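Local atomic coordinates of YfdX protein (PDB entry 6A02), a protein that is of unknown molecular function but appears to take part in the antibiotic stress response and virulence of Salmonella Typhi. Residues A[133-136]-A[137-141]; A[104-107]-A[108-112]. All coordinates share one frame; numbering follows the deposited sequence.

Contact 1 (A[133-136]-A[137-141])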
loop_
_atom_site.group_PDB
_atom_site.type_symbol
_atom_site.label_atom_id
_atom_site.label_comp_id
_atom_site.label_asym_id
_atom_site.label_seq_id
_atom_site.Cartn_x
_atom_site.Cartn_y
_atom_site.Cartn_z
ATOM N N LEU A 133 -4.210 6.250 -11.765
ATOM C CA LEU A 133 -5.352 6.723 -12.537
ATOM C C LEU A 133 -6.523 7.014 -11.616
ATOM O O LEU A 133 -6.706 6.347 -10.591
ATOM C CB LEU A 133 -5.821 5.666 -13.557
ATOM C CG LEU A 133 -4.756 4.893 -14.350
ATOM C CD1 LEU A 133 -5.384 3.784 -15.178
ATOM C CD2 LEU A 133 -3.971 5.828 -15.250
ATOM N N ILE A 134 -7.348 7.984 -12.011
ATOM C CA ILE A 134 -8.648 8.186 -11.365
ATOM C C ILE A 134 -9.748 8.256 -12.413
ATOM O O ILE A 134 -9.510 8.697 -13.548
ATOM C CB ILE A 134 -8.696 9.446 -10.487
ATOM C CG1 ILE A 134 -8.404 10.697 -11.317
ATOM C CG2 ILE A 134 -7.766 9.302 -9.268
ATOM C CD1 ILE A 134 -8.763 11.976 -10.601
ATOM N N PRO A 135 -10.972 7.853 -12.067
ATOM C CA PRO A 135 -12.116 8.056 -12.966
ATOM C C PRO A 135 -12.565 9.506 -12.850
ATOM O O PRO A 135 -12.936 9.965 -11.771
ATOM C CB PRO A 135 -13.172 7.099 -12.408
ATOM C CG PRO A 135 -12.851 7.034 -10.921
ATOM C CD PRO A 135 -11.346 7.159 -10.817
ATOM N N LEU A 136 -12.531 10.233 -13.966
ATOM C CA LEU A 136 -12.633 11.687 -13.882
ATOM C C LEU A 136 -14.014 12.140 -13.422
ATOM O O LEU A 136 -14.137 12.926 -12.471
ATOM C CB LEU A 136 -12.265 12.323 -15.218
ATOM C CG LEU A 136 -12.369 13.849 -15.293
ATOM C CD1 LEU A 136 -11.581 14.548 -14.186
ATOM C CD2 LEU A 136 -11.906 14.320 -16.671
ATOM N N GLN A 137 -15.068 11.675 -14.091
ATOM C CA GLN A 137 -16.388 12.193 -13.749
ATOM C C GLN A 137 -16.848 11.666 -12.400
ATOM O O GLN A 137 -17.471 12.401 -11.626
ATOM C CB GLN A 137 -17.404 11.888 -14.848
ATOM C CG GLN A 137 -18.661 12.749 -14.750
ATOM C CD GLN A 137 -18.358 14.246 -14.740
ATOM O OE1 GLN A 137 -17.547 14.740 -15.532
ATOM N NE2 GLN A 137 -19.005 14.975 -13.829
ATOM N N GLN A 138 -16.537 10.407 -12.091
ATOM C CA GLN A 138 -16.893 9.858 -10.786
ATOM C C GLN A 138 -16.194 10.614 -9.658
ATOM O O GLN A 138 -16.794 10.876 -8.607
ATOM C CB GLN A 138 -16.587 8.360 -10.761
ATOM C CG GLN A 138 -16.976 7.645 -9.477
ATOM C CD GLN A 138 -16.874 6.121 -9.596
ATOM O OE1 GLN A 138 -16.174 5.584 -10.467
ATOM N NE2 GLN A 138 -17.569 5.418 -8.705
ATOM N N THR A 139 -14.932 10.997 -9.864
ATOM C CA THR A 139 -14.242 11.796 -8.855
ATOM C C THR A 139 -14.836 13.192 -8.752
ATOM O O THR A 139 -15.036 13.702 -7.643
ATOM C CB THR A 139 -12.740 11.858 -9.141
ATOM O OG1 THR A 139 -12.233 10.525 -9.259
ATOM C CG2 THR A 139 -11.987 12.556 -8.005
ATOM N N ARG A 140 -15.125 13.828 -9.893
ATOM C CA ARG A 140 -15.784 15.131 -9.868
ATOM C C ARG A 140 -17.068 15.078 -9.052
ATOM O O ARG A 140 -17.325 15.952 -8.216
ATOM C CB ARG A 140 -16.101 15.593 -11.291
ATOM C CG ARG A 140 -14.915 16.133 -12.041
ATOM C CD ARG A 140 -15.269 16.295 -13.506
ATOM N NE ARG A 140 -14.231 17.003 -14.246
ATOM C CZ ARG A 140 -14.205 17.100 -15.569
ATOM N NH1 ARG A 140 -15.161 16.521 -16.288
ATOM N NH2 ARG A 140 -13.231 17.775 -16.172
ATOM N N LYS A 141 -17.880 14.042 -9.282
ATOM C CA LYS A 141 -19.150 13.921 -8.568
ATOM C C LYS A 141 -18.935 13.747 -7.071
ATOM O O LYS A 141 -19.659 14.339 -6.266
ATOM C CB LYS A 141 -19.985 12.775 -9.140
ATOM C CG LYS A 141 -21.368 12.645 -8.501
ATOM C CD LYS A 141 -22.204 11.588 -9.212
ATOM C CE LYS A 141 -23.546 11.375 -8.527
ATOM N NZ LYS A 141 -24.249 10.180 -9.080
#
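Thr139 reaches back one helical turn to Pro135, and the pair illustrates how a strand end can hand its last carbonyl to the helix that follows. Pro135 O accepts two donors: Thr139 N at 2.9 Å and Thr139 OG1 at 2.7 Å, arriving from opposite faces of the carbonyl plane. The hydroxyl can double the backbone bond because OG1 stands beside its own backbone N (chi1 -54°), turned toward the preceding turn. It also meets the hydrocarbon of the strand end, with Pro135 CD 3.8 Å and Ile134 CB 3.9 Å from Thr139 OG1.

The next carbonyl, Leu136 O, takes the ordinary helical bond from Arg140 N at 2.9 Å. On the side-chain level Leu136 lies against the guanidinium of Arg140, its CG 3.7 Å above the plane and over the centre. At the edge of that group, Gln137 OE1 sits in plane and receives Arg140 NH1 at 3.1 Å with an N-H...O angle of 161°. Arg140 NE is spent on the carbonyl of Leu54, and Trp61 adds a cation-pi contact.

Pro135, at the N-cap position, has no side-chain acceptor for the first turn. That task falls to Asp76, whose two carboxylate oxygens accept Gln137 N and Gln138 N. Gln138 OE1 rests beside Pro135 CG, while its NE2 bonds Ser126 of the second subunit.

Capping is thus borrowed from a loop residue far off in the sequence, whose negative charge probably suits the positive end of the helix dipole; Thr139 ties the first turn back to the strand end, while Arg140 joins the helix to Leu54 and Trp61.

Contact 2 (A[104-107]-A[108-112])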
loop_
_atom_site.group_PDB
_atom_site.type_symbol
_atom_site.label_atom_id
_atom_site.label_comp_id
_atom_site.label_asym_id
_atom_site.label_seq_id
_atom_site.Cartn_x
_atom_site.Cartn_y
_atom_site.Cartn_z
ATOM N N ALA A 104 23.802 1.730 -19.183
ATOM C CA ALA A 104 22.457 2.254 -18.970
ATOM C C ALA A 104 22.500 3.734 -18.610
ATOM O O ALA A 104 21.655 4.518 -19.060
ATOM C CB ALA A 104 21.754 1.449 -17.876
ATOM N N ASN A 105 23.488 4.129 -17.807
ATOM C CA ASN A 105 23.614 5.529 -17.409
ATOM C C ASN A 105 23.872 6.433 -18.610
ATOM O O ASN A 105 23.373 7.565 -18.664
ATOM C CB ASN A 105 24.710 5.666 -16.355
ATOM C CG ASN A 105 24.252 5.197 -14.989
ATOM O OD1 ASN A 105 23.056 5.230 -14.695
ATOM N ND2 ASN A 105 25.189 4.776 -14.150
ATOM N N GLN A 106 24.627 5.943 -19.597
ATOM C CA GLN A 106 24.882 6.736 -20.797
ATOM C C GLN A 106 23.601 6.995 -21.581
ATOM O O GLN A 106 23.372 8.110 -22.066
ATOM C CB GLN A 106 25.923 6.033 -21.669
ATOM C CG GLN A 106 26.192 6.716 -22.998
ATOM C CD GLN A 106 26.893 8.051 -22.839
ATOM O OE1 GLN A 106 27.628 8.270 -21.871
ATOM N NE2 GLN A 106 26.672 8.952 -23.791
ATOM N N LYS A 107 22.744 5.980 -21.710
ATOM C CA LYS A 107 21.493 6.160 -22.439
ATOM C C LYS A 107 20.564 7.141 -21.729
ATOM O O LYS A 107 19.878 7.936 -22.384
ATOM C CB LYS A 107 20.811 4.809 -22.635
ATOM C CG LYS A 107 21.665 3.819 -23.399
ATOM C CD LYS A 107 22.030 4.363 -24.775
ATOM C CE LYS A 107 22.853 3.355 -25.557
ATOM N NZ LYS A 107 23.272 3.908 -26.876
ATOM N N MET A 108 20.512 7.096 -20.394
ATOM C CA MET A 108 19.709 8.086 -19.677
ATOM C C MET A 108 20.241 9.493 -19.904
ATOM O O MET A 108 19.466 10.422 -20.165
ATOM C CB MET A 108 19.657 7.757 -18.185
ATOM C CG MET A 108 18.674 6.654 -17.872
ATOM S SD MET A 108 18.542 6.276 -16.114
ATOM C CE MET A 108 19.958 5.205 -15.931
ATOM N N LYS A 109 21.563 9.663 -19.818
ATOM C CA LYS A 109 22.182 10.944 -20.148
ATOM C C LYS A 109 21.762 11.425 -21.533
ATOM O O LYS A 109 21.492 12.616 -21.732
ATOM C CB LYS A 109 23.705 10.814 -20.070
ATOM C CG LYS A 109 24.457 12.057 -20.558
ATOM C CD LYS A 109 25.867 11.742 -21.049
ATOM C CE LYS A 109 26.794 11.324 -19.923
ATOM N NZ LYS A 109 28.217 11.632 -20.274
ATOM N N GLU A 110 21.681 10.507 -22.500
ATOM C CA GLU A 110 21.329 10.857 -23.870
ATOM C C GLU A 110 19.836 11.064 -24.080
ATOM O O GLU A 110 19.435 11.469 -25.175
ATOM C CB GLU A 110 21.854 9.785 -24.834
ATOM C CG GLU A 110 23.376 9.672 -24.845
ATOM C CD GLU A 110 23.885 8.468 -25.621
ATOM O OE1 GLU A 110 23.065 7.694 -26.162
ATOM O OE2 GLU A 110 25.120 8.295 -25.684
ATOM N N GLY A 111 19.000 10.807 -23.076
ATOM C CA GLY A 111 17.572 10.949 -23.285
ATOM C C GLY A 111 16.946 9.829 -24.083
ATOM O O GLY A 111 15.823 9.976 -24.577
ATOM N N ASP A 112 17.639 8.702 -24.201
ATOM C CA ASP A 112 17.246 7.592 -25.067
ATOM C C ASP A 112 16.490 6.583 -24.209
ATOM O O ASP A 112 17.084 5.667 -23.639
ATOM C CB ASP A 112 18.507 6.972 -25.657
ATOM C CG ASP A 112 18.221 5.843 -26.625
ATOM O OD1 ASP A 112 17.043 5.485 -26.835
ATOM O OD2 ASP A 112 19.204 5.299 -27.173
#
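Ala104 takes part in the last turns of helix 94-109 through its carbonyl oxygen, which accepts Met108 N at 3.1 Å. Asn105 O accepts Lys109 N in the same way, and the side-chain OD1 of Asn105 lies 3.3 Å from Met108 CE, brought round by the bend at the end of the methionine chain (chi3 -82°). The amide of Asn105 is directed to the third subunit, where OD1 accepts Tyr156 N and ND2 gives to Gln157 OE1.

Gln106 O accepts Glu110 N, which links the two residues through the backbone. The glutamine side chain folds at chi2 (68°) and NE2 points straight at Glu110 OE2, but at 2.5 Å the pair is too close for an ordinary bond, and its detail is doubtful. Lys109 CE passes 3.7 Å from Gln106 OE1.

At Lys107 the carbonyl oxygen accepts Asp112 N at 3.0 Å, which, with Gly111 N bonded to Met108 O and a positive phi at Gly111, makes a Schellman motif. The lysine chain runs alongside both acids, but only loosely: Lys107 NZ is 3.9 Å from Glu110 OE1, a long salt bridge.

The positive charge of Lys107 probably suits the C-terminal end of helix 94-109, where Glu110 is probably unfavourable apart from that weak pairing. Asp112 instead suits the positive N-terminal end of helix 113-122, which it caps through OD1 to Gly115 N.

Followed from the N terminus, the chain meets contact 2 first, where helix 94-109 ends and helix 113-122 begins, and then runs through helix 113-122 and strand 125-135 to contact 1, where that strand turns into helix 136-151. Each contact closes no more than a tight local turn, and the two stand in series without nesting or crossing. The centres of contacts 1 and 2 lie about 36 Å apart, on opposite sides of the chain's centre, and the contacts do not touch. Helix 113-122 and most of strand 125-135, the middle strand of the three-stranded antiparallel sheet, fill the sequence between them. Both junctions also border the assembly: contact 2 meets the third subunit, contact 1 the second.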